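Local coordinates for protein integrase (Enterobacteria phage lambda, PDB 1AE9) that integrates phage DNA into the host genome by site-specific recombination and, with excisionase, excises it again, here as its catalytic domain, at residues 25-29 and 82-86; 37-41 and 104-109; 48-53 and 65-69; 70-75 and 141-146; 113-117 and 129-134. All blocks are in the same frame, centred on the assembly; numbering follows the deposited sequence.

Interaction 1: 25-29 and 82-86; sequences LAMEL and TLDKC
Lys85 and Glu28 join two nearly antiparallel helices, 21-33 and 79-90, in a mostly buried contact; their segments run at 150° to each other with their axes 10.0 Å apart at closest approach. The lysine chain can be followed outward. Its CB rests against Leu25, 3.6 Å from Leu25 CD2. Bends at the second and third torsions then fold the chain back, and CE returns to the same methyl, Leu25 CD2, also at 3.6 Å. Only the tip, NZ, turns to charge: it forms a salt bridge with Glu28, donating to OE1 at 3.0 Å on the syn lone pair, the side of the other oxygen, with a weak second bond to OE2. The carboxylate arrives on a chain extended beyond CG, crossing the lysine at about a right angle.

Beside this pair, Thr82 OG1 lies 2.9 Å from Glu28 OE1; its proton may go there or to Ser78 O. The other branch of the threonine, CG2, faces the apolar side, where it meets Leu29 CD1 at 3.9 Å. That same leucine methyl touches Leu83 CD2, while Leu25 CB lies against Cys86 SG at 4.0 Å. One threonine thus divides the polar patch from the apolar one.

Glu28 OE2 is also hydrogen-bonded to Tyr13 OH on helix 6-15. With an ammonium group and the hydroxyls of Thr82 and Tyr13 close by, the buried carboxylate is probably kept ionised, and its charge is probably balanced by a lysine at the edge of the buried contact whose aliphatic part also packs on Leu25.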
# COMPACT_ATOMS: atom_id res chain seq x y z
N LEU A 25 16.61 -10.66 -8.33
CA LEU A 25 16.03 -11.98 -8.15
C LEU A 25 14.52 -11.98 -8.38
O LEU A 25 13.98 -12.90 -9.00
CB LEU A 25 16.38 -12.52 -6.76
CG LEU A 25 17.89 -12.74 -6.58
CD1 LEU A 25 18.23 -12.99 -5.11
CD2 LEU A 25 18.36 -13.90 -7.45
N ALA A 26 13.84 -10.93 -7.93
CA ALA A 26 12.40 -10.82 -8.14
C ALA A 26 12.14 -10.66 -9.65
O ALA A 26 11.17 -11.22 -10.17
CB ALA A 26 11.83 -9.65 -7.37
N MET A 27 13.00 -9.91 -10.33
CA MET A 27 12.87 -9.69 -11.79
C MET A 27 12.99 -11.02 -12.53
O MET A 27 12.16 -11.35 -13.39
CB MET A 27 13.93 -8.71 -12.31
CG MET A 27 13.63 -7.24 -12.00
SD MET A 27 14.97 -6.12 -12.43
CE MET A 27 14.95 -6.27 -14.25
N GLU A 28 14.00 -11.81 -12.17
CA GLU A 28 14.21 -13.10 -12.80
C GLU A 28 13.03 -14.04 -12.55
O GLU A 28 12.52 -14.68 -13.47
CB GLU A 28 15.49 -13.74 -12.29
CG GLU A 28 16.74 -13.06 -12.77
CD GLU A 28 18.01 -13.69 -12.22
OE1 GLU A 28 17.92 -14.55 -11.32
OE2 GLU A 28 19.10 -13.31 -12.69
N LEU A 29 12.57 -14.08 -11.30
CA LEU A 29 11.45 -14.94 -10.93
C LEU A 29 10.16 -14.53 -11.66
O LEU A 29 9.37 -15.38 -12.06
CB LEU A 29 11.27 -14.93 -9.41
CG LEU A 29 10.76 -16.22 -8.76
CD1 LEU A 29 11.76 -17.35 -8.98
CD2 LEU A 29 10.54 -15.99 -7.27
N THR A 82 17.93 -19.39 -10.09
CA THR A 82 17.34 -18.22 -9.44
C THR A 82 16.84 -18.60 -8.05
O THR A 82 17.13 -17.90 -7.07
CB THR A 82 16.18 -17.65 -10.28
OG1 THR A 82 16.69 -17.16 -11.53
CG2 THR A 82 15.49 -16.51 -9.54
N LEU A 83 16.14 -19.73 -7.94
CA LEU A 83 15.64 -20.19 -6.64
C LEU A 83 16.80 -20.47 -5.70
O LEU A 83 16.73 -20.14 -4.50
CB LEU A 83 14.78 -21.44 -6.80
CG LEU A 83 13.41 -21.24 -7.46
CD1 LEU A 83 12.77 -22.59 -7.72
CD2 LEU A 83 12.52 -20.38 -6.56
N ASP A 84 17.89 -21.04 -6.22
CA ASP A 84 19.07 -21.32 -5.40
C ASP A 84 19.61 -20.00 -4.85
O ASP A 84 19.94 -19.90 -3.66
CB ASP A 84 20.16 -22.03 -6.20
CG ASP A 84 19.86 -23.50 -6.42
OD1 ASP A 84 18.82 -24.00 -5.94
OD2 ASP A 84 20.68 -24.16 -7.09
N LYS A 85 19.69 -19.00 -5.71
CA LYS A 85 20.17 -17.68 -5.31
C LYS A 85 19.24 -17.05 -4.27
O LYS A 85 19.71 -16.45 -3.31
CB LYS A 85 20.32 -16.77 -6.54
CG LYS A 85 21.53 -17.12 -7.42
CD LYS A 85 21.24 -17.00 -8.93
CE LYS A 85 20.89 -15.58 -9.37
NZ LYS A 85 20.69 -15.50 -10.85
N CYS A 86 17.93 -17.20 -4.45
CA CYS A 86 16.97 -16.64 -3.50
C CYS A 86 17.19 -17.28 -2.13
O CYS A 86 17.20 -16.60 -1.10
CB CYS A 86 15.53 -16.90 -3.95
SG CYS A 86 14.94 -15.95 -5.38

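Interaction 2: 37-41 and 104-109; sequences VGDLC and LSSGTV
Val37 has CG1 between its backbone N and carbonyl carbon (chi1 65°) and CG2 anti to the N, and this splits its two methyls between two partners: CG1 meets Ser106 CB at 3.8 Å, and CG2 meets Val109 CG1 at 4.0 Å. The contact sets the start of helix 37-42 against the first turn of helix 106-120, for which Ser105 holds the N-cap position, within the tyrosine recombinase catalytic domain. Val109 turns CG1 anti to its own backbone N, and the two valines slide past each other in opposite directions.

Cys41, one helical turn beyond Val37, uses both its sulfur and its CB. SG lies 3.8 Å from Val109 CG2 and touches the peptide between Ser105 and Ser106, while its CB comes to 3.3 Å from Leu104 O. Ser106 OG comes within 3.3 Å of Gly38 CA, beside the helix backbone. The segment directly follows Arg36, a predicted active-site residue, and Val37 lies near His132, another. No direct hydrogen bond joins the two segments; instead a water donates to Cys41 O at 2.9 Å and accepts from Leu104 N at 2.8 Å.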
# COMPACT_ATOMS: atom_id res chain seq x y z
N VAL A 37 2.95 -10.02 -9.65
CA VAL A 37 3.79 -9.61 -8.53
C VAL A 37 3.20 -9.97 -7.16
O VAL A 37 3.94 -10.40 -6.26
CB VAL A 37 4.21 -8.11 -8.62
CG1 VAL A 37 3.00 -7.19 -8.51
CG2 VAL A 37 5.28 -7.78 -7.57
N GLY A 38 1.88 -9.86 -7.03
CA GLY A 38 1.22 -10.21 -5.78
C GLY A 38 1.51 -11.65 -5.42
O GLY A 38 1.81 -11.98 -4.27
N ASP A 39 1.47 -12.53 -6.42
CA ASP A 39 1.75 -13.94 -6.17
C ASP A 39 3.23 -14.22 -5.95
O ASP A 39 3.57 -15.11 -5.17
CB ASP A 39 1.17 -14.81 -7.29
CG ASP A 39 -0.34 -14.71 -7.36
OD1 ASP A 39 -0.99 -14.70 -6.30
OD2 ASP A 39 -0.88 -14.62 -8.48
N LEU A 40 4.12 -13.47 -6.60
CA LEU A 40 5.55 -13.67 -6.40
C LEU A 40 5.87 -13.40 -4.93
O LEU A 40 6.63 -14.14 -4.30
CB LEU A 40 6.37 -12.70 -7.26
CG LEU A 40 6.41 -12.88 -8.78
CD1 LEU A 40 7.18 -11.72 -9.38
CD2 LEU A 40 7.05 -14.20 -9.16
N CYS A 41 5.29 -12.32 -4.40
CA CYS A 41 5.51 -11.93 -3.01
C CYS A 41 4.93 -12.93 -1.99
O CYS A 41 5.37 -12.97 -0.84
CB CYS A 41 4.95 -10.53 -2.77
SG CYS A 41 5.87 -9.22 -3.64
N LEU A 104 8.04 -9.30 1.23
CA LEU A 104 7.95 -8.02 0.53
C LEU A 104 6.52 -7.83 0.02
O LEU A 104 5.77 -8.80 -0.11
CB LEU A 104 8.93 -8.00 -0.65
CG LEU A 104 10.41 -8.03 -0.30
CD1 LEU A 104 11.20 -8.45 -1.49
CD2 LEU A 104 10.86 -6.68 0.18
N SER A 105 6.12 -6.59 -0.19
CA SER A 105 4.78 -6.31 -0.72
C SER A 105 4.94 -5.94 -2.19
O SER A 105 6.03 -5.51 -2.62
CB SER A 105 4.14 -5.14 0.02
OG SER A 105 4.82 -3.93 -0.25
N SER A 106 3.86 -6.05 -2.96
CA SER A 106 3.87 -5.70 -4.37
C SER A 106 4.31 -4.25 -4.60
O SER A 106 5.05 -3.95 -5.54
CB SER A 106 2.48 -5.89 -4.96
OG SER A 106 2.01 -7.21 -4.74
N GLY A 107 3.83 -3.36 -3.73
CA GLY A 107 4.18 -1.96 -3.84
C GLY A 107 5.66 -1.69 -3.74
O GLY A 107 6.22 -0.90 -4.49
N THR A 108 6.31 -2.36 -2.79
CA THR A 108 7.74 -2.19 -2.59
C THR A 108 8.53 -2.70 -3.80
O THR A 108 9.45 -2.03 -4.27
CB THR A 108 8.18 -2.92 -1.31
OG1 THR A 108 7.49 -2.34 -0.19
CG2 THR A 108 9.67 -2.79 -1.09
N VAL A 109 8.16 -3.86 -4.31
CA VAL A 109 8.84 -4.44 -5.46
C VAL A 109 8.71 -3.52 -6.66
O VAL A 109 9.70 -3.20 -7.32
CB VAL A 109 8.29 -5.84 -5.80
CG1 VAL A 109 8.94 -6.38 -7.06
CG2 VAL A 109 8.55 -6.79 -4.64
O HOH W 1 7.84 -11.62 -0.31

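Interaction 3: 48-53 and 65-69; sequences IVDGYL and AIPTA
Gly51 O is gripped by two donors of one residue: Thr68 N at 3.1 Å, in a nearly straight bond that reaches it from above the carbonyl plane, and Thr68 OG1 at 3.3 Å, which is weak. The threonine hydroxyl can reach back because it sits between its own backbone N and carbonyl carbon (chi1 57°). Pro67 CA adds a CA-H...O contact to the same oxygen.

Next along, Leu53 and Ile66 form an antiparallel hydrogen-bonded pair, with Leu53 N to Ile66 O and Ile66 N to Leu53 O both at 2.8 Å. Tyr52 and Pro67 make the adjoining non-hydrogen-bonded pair. Here Pro67 CA lies over one face of the tyrosine ring, 4.1 Å from its centroid, in a CH-pi contact, and Pro67 CB meets Tyr52 CE2 at 3.8 Å. Ala65 O lies at the ring edge, close to its plane. The strand is fed by a type I' turn from Val49 to Tyr52, whose Asp50 and Gly51 both have positive phi, the tight connection of a beta hairpin with a two-residue loop.

Strands 52-56 and 63-67 form a second hairpin in the mixed sheet, where 63-67 also bonds to strand 173-176 near Ala65. Lys176 of that strand makes a cation-pi contact with Tyr52, and helix 79-90 packs through Met79 and Leu83 against Leu53, Thr68 and Ile48.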
# COMPACT_ATOMS: atom_id res chain seq x y z
N ILE A 48 7.18 -25.57 -2.74
CA ILE A 48 7.93 -26.38 -3.69
C ILE A 48 7.97 -27.82 -3.20
O ILE A 48 8.50 -28.09 -2.12
CB ILE A 48 9.37 -25.85 -3.89
CG1 ILE A 48 9.33 -24.44 -4.46
CG2 ILE A 48 10.15 -26.77 -4.84
CD1 ILE A 48 10.68 -23.78 -4.55
N VAL A 49 7.39 -28.72 -3.98
CA VAL A 49 7.35 -30.14 -3.63
C VAL A 49 7.72 -30.95 -4.86
O VAL A 49 7.14 -30.77 -5.92
CB VAL A 49 5.94 -30.56 -3.16
CG1 VAL A 49 5.92 -32.06 -2.85
CG2 VAL A 49 5.52 -29.77 -1.93
N ASP A 50 8.72 -31.81 -4.71
CA ASP A 50 9.18 -32.69 -5.79
C ASP A 50 9.38 -31.99 -7.13
O ASP A 50 8.82 -32.40 -8.15
CB ASP A 50 8.21 -33.87 -5.96
CG ASP A 50 8.10 -34.72 -4.70
OD1 ASP A 50 9.13 -34.92 -4.02
OD2 ASP A 50 6.97 -35.18 -4.39
N GLY A 51 10.17 -30.93 -7.12
CA GLY A 51 10.44 -30.21 -8.36
C GLY A 51 9.30 -29.38 -8.94
O GLY A 51 9.33 -29.06 -10.13
N TYR A 52 8.30 -29.05 -8.12
CA TYR A 52 7.18 -28.24 -8.59
C TYR A 52 6.84 -27.14 -7.59
O TYR A 52 6.80 -27.38 -6.39
CB TYR A 52 5.94 -29.10 -8.85
CG TYR A 52 5.96 -29.80 -10.18
CD1 TYR A 52 6.63 -31.01 -10.35
CD2 TYR A 52 5.33 -29.23 -11.29
CE1 TYR A 52 6.69 -31.64 -11.59
CE2 TYR A 52 5.38 -29.86 -12.54
CZ TYR A 52 6.06 -31.06 -12.68
OH TYR A 52 6.14 -31.67 -13.91
N LEU A 53 6.65 -25.93 -8.11
CA LEU A 53 6.28 -24.77 -7.30
C LEU A 53 4.77 -24.60 -7.47
O LEU A 53 4.28 -24.32 -8.57
CB LEU A 53 7.02 -23.51 -7.77
CG LEU A 53 6.55 -22.14 -7.24
CD1 LEU A 53 6.68 -22.05 -5.73
CD2 LEU A 53 7.36 -21.04 -7.90
N ALA A 65 0.84 -25.96 -11.01
CA ALA A 65 2.07 -26.55 -10.49
C ALA A 65 3.14 -26.24 -11.54
O ALA A 65 3.08 -26.77 -12.65
CB ALA A 65 1.90 -28.06 -10.30
N ILE A 66 4.08 -25.36 -11.19
CA ILE A 66 5.13 -24.95 -12.11
C ILE A 66 6.41 -25.77 -11.96
O ILE A 66 6.99 -25.83 -10.88
CB ILE A 66 5.48 -23.43 -11.93
CG1 ILE A 66 4.20 -22.58 -11.92
CG2 ILE A 66 6.38 -22.96 -13.07
CD1 ILE A 66 4.44 -21.10 -11.62
N PRO A 67 6.86 -26.42 -13.05
CA PRO A 67 8.08 -27.22 -12.95
C PRO A 67 9.28 -26.29 -12.78
O PRO A 67 9.44 -25.34 -13.54
CB PRO A 67 8.11 -27.97 -14.29
CG PRO A 67 7.42 -27.03 -15.23
CD PRO A 67 6.28 -26.50 -14.40
N THR A 68 10.11 -26.57 -11.77
CA THR A 68 11.27 -25.73 -11.49
C THR A 68 12.41 -25.90 -12.50
O THR A 68 13.45 -25.24 -12.39
CB THR A 68 11.81 -25.97 -10.08
OG1 THR A 68 12.11 -27.36 -9.91
CG2 THR A 68 10.77 -25.55 -9.04
N ALA A 69 12.21 -26.77 -13.48
CA ALA A 69 13.22 -27.00 -14.50
C ALA A 69 13.13 -25.96 -15.62
O ALA A 69 13.97 -25.94 -16.53
CB ALA A 69 13.05 -28.39 -15.07

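Interaction 4: 70-75 and 141-146; sequences LHIDAL and LYEKQI
Gln145 and the backbone of residues 71-73 supply the polar part of this contact, with the amide using both of its ends. Its NE2 donates to His71 O at 2.9 Å, the acceptor lying close to the amide plane, while OE1 accepts from Asp73 N at 2.8 Å. A fully extended glutamine chain, CG anti to the backbone N (chi1 -180°), carries the amide from the helix to the backbone of 71-73, and this pair of bonds fixes its rotation. A water donates to the same OE1 and accepts from Ala74 N, carrying the link one residue further. The Asp73 carboxylate stacks on the amide, the planes 18° apart and OD2 3.2 Å from Gln145 CD.

Aromatic contact comes from Tyr142. Ile72 CD1 stands over the centre of the ring, 3.5 Å from its centroid and 15° off the normal, a CH-pi contact, and Leu70 CB approaches the hydroxyl oxygen at 3.7 Å. That hydroxyl is hydrogen-bonded to Val32 O.

Purely aliphatic contacts complete the group: Leu141 CD1 meets Ile72 CG2 at 3.8 Å and Leu75 CD1 at 4.0 Å, and its other methyl touches Ala74 CB.

The short strand 71-72, paired with 77-78, thereby lies across the C-terminal end of helix 133-145. Helix 21-33 presents Val31 and Val32 to Ile72, and helix 148-155 brings Phe150 edge-to-face to Tyr142.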
# COMPACT_ATOMS: atom_id res chain seq x y z
N LEU A 70 12.11 -25.10 -15.58
CA LEU A 70 11.92 -24.07 -16.60
C LEU A 70 13.13 -23.16 -16.78
O LEU A 70 13.90 -22.93 -15.83
CB LEU A 70 10.68 -23.23 -16.31
CG LEU A 70 9.32 -23.82 -16.70
CD1 LEU A 70 8.21 -22.84 -16.32
CD2 LEU A 70 9.28 -24.09 -18.20
N HIS A 71 13.30 -22.66 -18.00
CA HIS A 71 14.39 -21.77 -18.36
C HIS A 71 13.82 -20.74 -19.32
O HIS A 71 12.90 -21.05 -20.08
CB HIS A 71 15.49 -22.50 -19.16
CG HIS A 71 16.45 -23.31 -18.33
ND1 HIS A 71 16.17 -24.60 -17.91
CD2 HIS A 71 17.72 -23.05 -17.92
CE1 HIS A 71 17.23 -25.09 -17.28
NE2 HIS A 71 18.18 -24.17 -17.28
N ILE A 72 14.35 -19.53 -19.28
CA ILE A 72 13.97 -18.48 -20.22
C ILE A 72 15.27 -18.31 -21.01
O ILE A 72 16.21 -17.64 -20.58
CB ILE A 72 13.58 -17.15 -19.54
CG1 ILE A 72 12.11 -17.20 -19.12
CG2 ILE A 72 13.79 -15.96 -20.49
CD1 ILE A 72 11.13 -17.05 -20.28
N ASP A 73 15.33 -19.00 -22.14
CA ASP A 73 16.50 -18.98 -23.00
C ASP A 73 16.98 -17.62 -23.46
O ASP A 73 18.17 -17.31 -23.34
CB ASP A 73 16.28 -19.90 -24.20
CG ASP A 73 16.06 -21.34 -23.78
OD1 ASP A 73 16.61 -21.77 -22.74
OD2 ASP A 73 15.33 -22.05 -24.51
N ALA A 74 16.07 -16.77 -23.92
CA ALA A 74 16.41 -15.44 -24.42
C ALA A 74 17.23 -14.57 -23.47
O ALA A 74 18.01 -13.72 -23.92
CB ALA A 74 15.15 -14.71 -24.87
N LEU A 75 17.08 -14.78 -22.17
CA LEU A 75 17.78 -13.99 -21.18
C LEU A 75 18.72 -14.81 -20.30
O LEU A 75 19.39 -14.26 -19.43
CB LEU A 75 16.78 -13.23 -20.31
CG LEU A 75 15.97 -12.16 -21.03
CD1 LEU A 75 14.83 -11.68 -20.15
CD2 LEU A 75 16.88 -11.01 -21.42
N LEU A 141 8.07 -14.16 -24.54
CA LEU A 141 9.26 -14.98 -24.63
C LEU A 141 8.92 -16.47 -24.65
O LEU A 141 9.53 -17.23 -25.40
CB LEU A 141 10.22 -14.68 -23.48
CG LEU A 141 10.84 -13.27 -23.42
CD1 LEU A 141 11.82 -13.18 -22.25
CD2 LEU A 141 11.57 -12.97 -24.73
N TYR A 142 7.97 -16.89 -23.81
CA TYR A 142 7.55 -18.29 -23.74
C TYR A 142 6.76 -18.72 -24.96
O TYR A 142 6.82 -19.88 -25.37
CB TYR A 142 6.74 -18.56 -22.46
CG TYR A 142 7.60 -18.96 -21.28
CD1 TYR A 142 8.62 -19.90 -21.43
CD2 TYR A 142 7.41 -18.39 -20.01
CE1 TYR A 142 9.42 -20.27 -20.36
CE2 TYR A 142 8.21 -18.76 -18.94
CZ TYR A 142 9.21 -19.70 -19.12
OH TYR A 142 10.00 -20.09 -18.07
N GLU A 143 6.02 -17.79 -25.55
CA GLU A 143 5.24 -18.05 -26.75
C GLU A 143 6.18 -18.42 -27.90
O GLU A 143 5.86 -19.27 -28.73
CB GLU A 143 4.43 -16.80 -27.13
N LYS A 144 7.35 -17.78 -27.94
CA LYS A 144 8.34 -18.05 -28.97
C LYS A 144 9.13 -19.32 -28.66
O LYS A 144 9.24 -20.21 -29.50
CB LYS A 144 9.28 -16.85 -29.13
N GLN A 145 9.65 -19.40 -27.45
CA GLN A 145 10.45 -20.54 -27.00
C GLN A 145 9.72 -21.88 -26.95
O GLN A 145 10.30 -22.92 -27.28
CB GLN A 145 11.06 -20.24 -25.62
CG GLN A 145 11.93 -21.35 -25.06
CD GLN A 145 12.47 -21.01 -23.69
OE1 GLN A 145 13.01 -19.93 -23.47
NE2 GLN A 145 12.34 -21.94 -22.76
N ILE A 146 8.47 -21.86 -26.49
CA ILE A 146 7.69 -23.09 -26.37
C ILE A 146 6.43 -23.02 -27.23
O ILE A 146 6.38 -23.60 -28.31
CB ILE A 146 7.35 -23.38 -24.88
CG1 ILE A 146 8.64 -23.35 -24.05
CG2 ILE A 146 6.68 -24.75 -24.74
CD1 ILE A 146 8.45 -23.61 -22.57
O HOH W 2 13.31 -17.32 -24.02

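Interaction 5: 113-117 and 129-134; sequences FMRAR and PTFHEL
A capping box of Thr130 and Glu133 encloses the predicted active-site residue His132 where the chain enters helix 133-145, and this turn packs on helix 106-120 through Phe113 and Phe131. Their rings form an offset edge-to-face pair, with the edge of Phe131 toward the face of Phe113, centroids 5.5 Å apart and planes at 89°. Phe131 CA also lies over the face of Phe113 as a CH-pi contact, 4.0 Å from the centroid. Both rings leave their backbones with CG anti to N (Phe113 chi1 175°), which points Phe113 into the turn. Leu134 CD1 touches Phe113 CE1 and also lies over a face of Phe131, so one methyl serves both rings.

One hydrogen bond crosses the segments. Arg117 bends at its third torsion and sends NH1 to Pro129 O at 2.8 Å, the donor standing above the carbonyl plane; its NH2 instead bonds Ser58 O of a neighbouring subunit. The arginine therefore joins this turn to the assembly.

Within the turn, Glu133 OE1 accepts twice, from Thr130 N at 2.9 Å on the anti lone pair and from Thr130 OG1 at 2.9 Å on the syn side but tilted out of the carboxylate plane. It is also salt-bridged to Arg1. In return, Thr130 OG1 weakly accepts from His132 N. Glu133 OE2 takes the bond from His132 ND1 at 3.3 Å from above the carboxylate plane, a histidine-carboxylate hydrogen bond that probably helps orient the imidazole.

Such an arrangement, a Thr-Glu capping box leading on to Arg135, probably helps place the His-X-X-Arg residues characteristic of tyrosine recombinases.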
# COMPACT_ATOMS: atom_id res chain seq x y z
N PHE A 113 11.70 -1.35 -8.64
CA PHE A 113 11.85 -1.64 -10.06
C PHE A 113 11.77 -0.30 -10.81
O PHE A 113 12.58 -0.02 -11.69
CB PHE A 113 10.75 -2.59 -10.55
CG PHE A 113 10.78 -2.82 -12.05
CD1 PHE A 113 11.59 -3.80 -12.60
CD2 PHE A 113 10.02 -2.03 -12.90
CE1 PHE A 113 11.64 -4.00 -13.98
CE2 PHE A 113 10.06 -2.21 -14.29
CZ PHE A 113 10.87 -3.20 -14.82
N MET A 114 10.79 0.53 -10.44
CA MET A 114 10.61 1.83 -11.05
C MET A 114 11.89 2.68 -10.92
O MET A 114 12.28 3.38 -11.88
CB MET A 114 9.39 2.53 -10.44
CG MET A 114 9.21 3.99 -10.82
SD MET A 114 10.23 5.10 -9.82
CE MET A 114 9.42 4.92 -8.18
N ARG A 115 12.55 2.60 -9.77
CA ARG A 115 13.77 3.36 -9.55
C ARG A 115 14.92 2.86 -10.43
O ARG A 115 15.68 3.66 -10.98
CB ARG A 115 14.17 3.34 -8.08
CG ARG A 115 13.18 4.05 -7.20
CD ARG A 115 13.45 3.81 -5.73
NE ARG A 115 12.41 4.41 -4.91
CZ ARG A 115 12.30 4.23 -3.60
NH1 ARG A 115 13.18 3.48 -2.95
NH2 ARG A 115 11.30 4.81 -2.94
N ALA A 116 15.05 1.54 -10.55
CA ALA A 116 16.09 0.96 -11.40
C ALA A 116 15.81 1.35 -12.86
O ALA A 116 16.72 1.65 -13.63
CB ALA A 116 16.11 -0.57 -11.26
N ARG A 117 14.53 1.37 -13.23
CA ARG A 117 14.12 1.74 -14.58
C ARG A 117 14.61 3.15 -14.90
O ARG A 117 15.17 3.39 -15.97
CB ARG A 117 12.61 1.67 -14.71
CG ARG A 117 12.09 1.85 -16.12
CD ARG A 117 10.58 2.02 -16.10
NE ARG A 117 10.20 3.30 -15.50
CZ ARG A 117 9.10 3.49 -14.76
NH1 ARG A 117 8.28 2.48 -14.52
NH2 ARG A 117 8.79 4.72 -14.34
N PRO A 129 7.07 1.18 -18.74
CA PRO A 129 6.61 -0.12 -18.23
C PRO A 129 6.88 -0.24 -16.73
O PRO A 129 7.86 0.31 -16.23
CB PRO A 129 7.45 -1.12 -19.04
CG PRO A 129 8.71 -0.37 -19.29
CD PRO A 129 8.22 1.01 -19.64
N THR A 130 5.98 -0.92 -16.03
CA THR A 130 6.11 -1.13 -14.59
C THR A 130 6.56 -2.58 -14.36
O THR A 130 6.78 -3.32 -15.32
CB THR A 130 4.77 -0.89 -13.87
OG1 THR A 130 3.82 -1.89 -14.28
CG2 THR A 130 4.21 0.48 -14.22
N PHE A 131 6.68 -2.98 -13.10
CA PHE A 131 7.08 -4.35 -12.81
C PHE A 131 6.08 -5.33 -13.43
O PHE A 131 6.46 -6.42 -13.86
CB PHE A 131 7.19 -4.59 -11.30
CG PHE A 131 7.84 -5.90 -10.94
CD1 PHE A 131 7.08 -7.06 -10.79
CD2 PHE A 131 9.22 -5.98 -10.74
CE1 PHE A 131 7.67 -8.27 -10.45
CE2 PHE A 131 9.83 -7.19 -10.40
CZ PHE A 131 9.05 -8.34 -10.26
N HIS A 132 4.81 -4.93 -13.50
CA HIS A 132 3.80 -5.80 -14.10
C HIS A 132 4.13 -6.17 -15.55
O HIS A 132 3.75 -7.24 -16.02
CB HIS A 132 2.41 -5.17 -14.05
CG HIS A 132 1.36 -5.98 -14.76
ND1 HIS A 132 0.92 -5.69 -16.03
CD2 HIS A 132 0.74 -7.13 -14.40
CE1 HIS A 132 0.08 -6.63 -16.43
NE2 HIS A 132 -0.05 -7.52 -15.46
N GLU A 133 4.84 -5.30 -16.26
CA GLU A 133 5.17 -5.59 -17.65
C GLU A 133 6.07 -6.82 -17.82
O GLU A 133 6.18 -7.35 -18.93
CB GLU A 133 5.75 -4.36 -18.34
CG GLU A 133 4.68 -3.46 -18.97
CD GLU A 133 3.52 -3.15 -18.02
OE1 GLU A 133 3.70 -2.34 -17.10
OE2 GLU A 133 2.41 -3.72 -18.20
N LEU A 134 6.65 -7.29 -16.72
CA LEU A 134 7.51 -8.47 -16.76
C LEU A 134 6.70 -9.73 -17.03
O LEU A 134 7.23 -10.72 -17.53
CB LEU A 134 8.31 -8.60 -15.45
CG LEU A 134 9.37 -7.51 -15.23
CD1 LEU A 134 9.99 -7.66 -13.86
CD2 LEU A 134 10.43 -7.61 -16.30

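Interactions 1 and 5 are buried, whereas interactions 2, 3 and 4 are partly exposed. Helix 21-33 links several of them: its Ala26 and Met27 meet the aromatic cluster of interaction 5, and its Leu29 touches Leu40 of 37-41. Interactions 2 and 5 share helix 106-120, and Phe131 packs on Val37, Leu40 and Val109. The N-terminal part of helix 133-145 belongs to interaction 5 and its C-terminal part to interaction 4, about 20 Å away between centres. Chemistry follows place: a salt bridge between helices in interaction 1, apolar contact and a bridging water in interaction 2, backbone pairing in interaction 3, a side-chain amide holding the backbone in interaction 4, and aromatic rings beside a capping box in interaction 5.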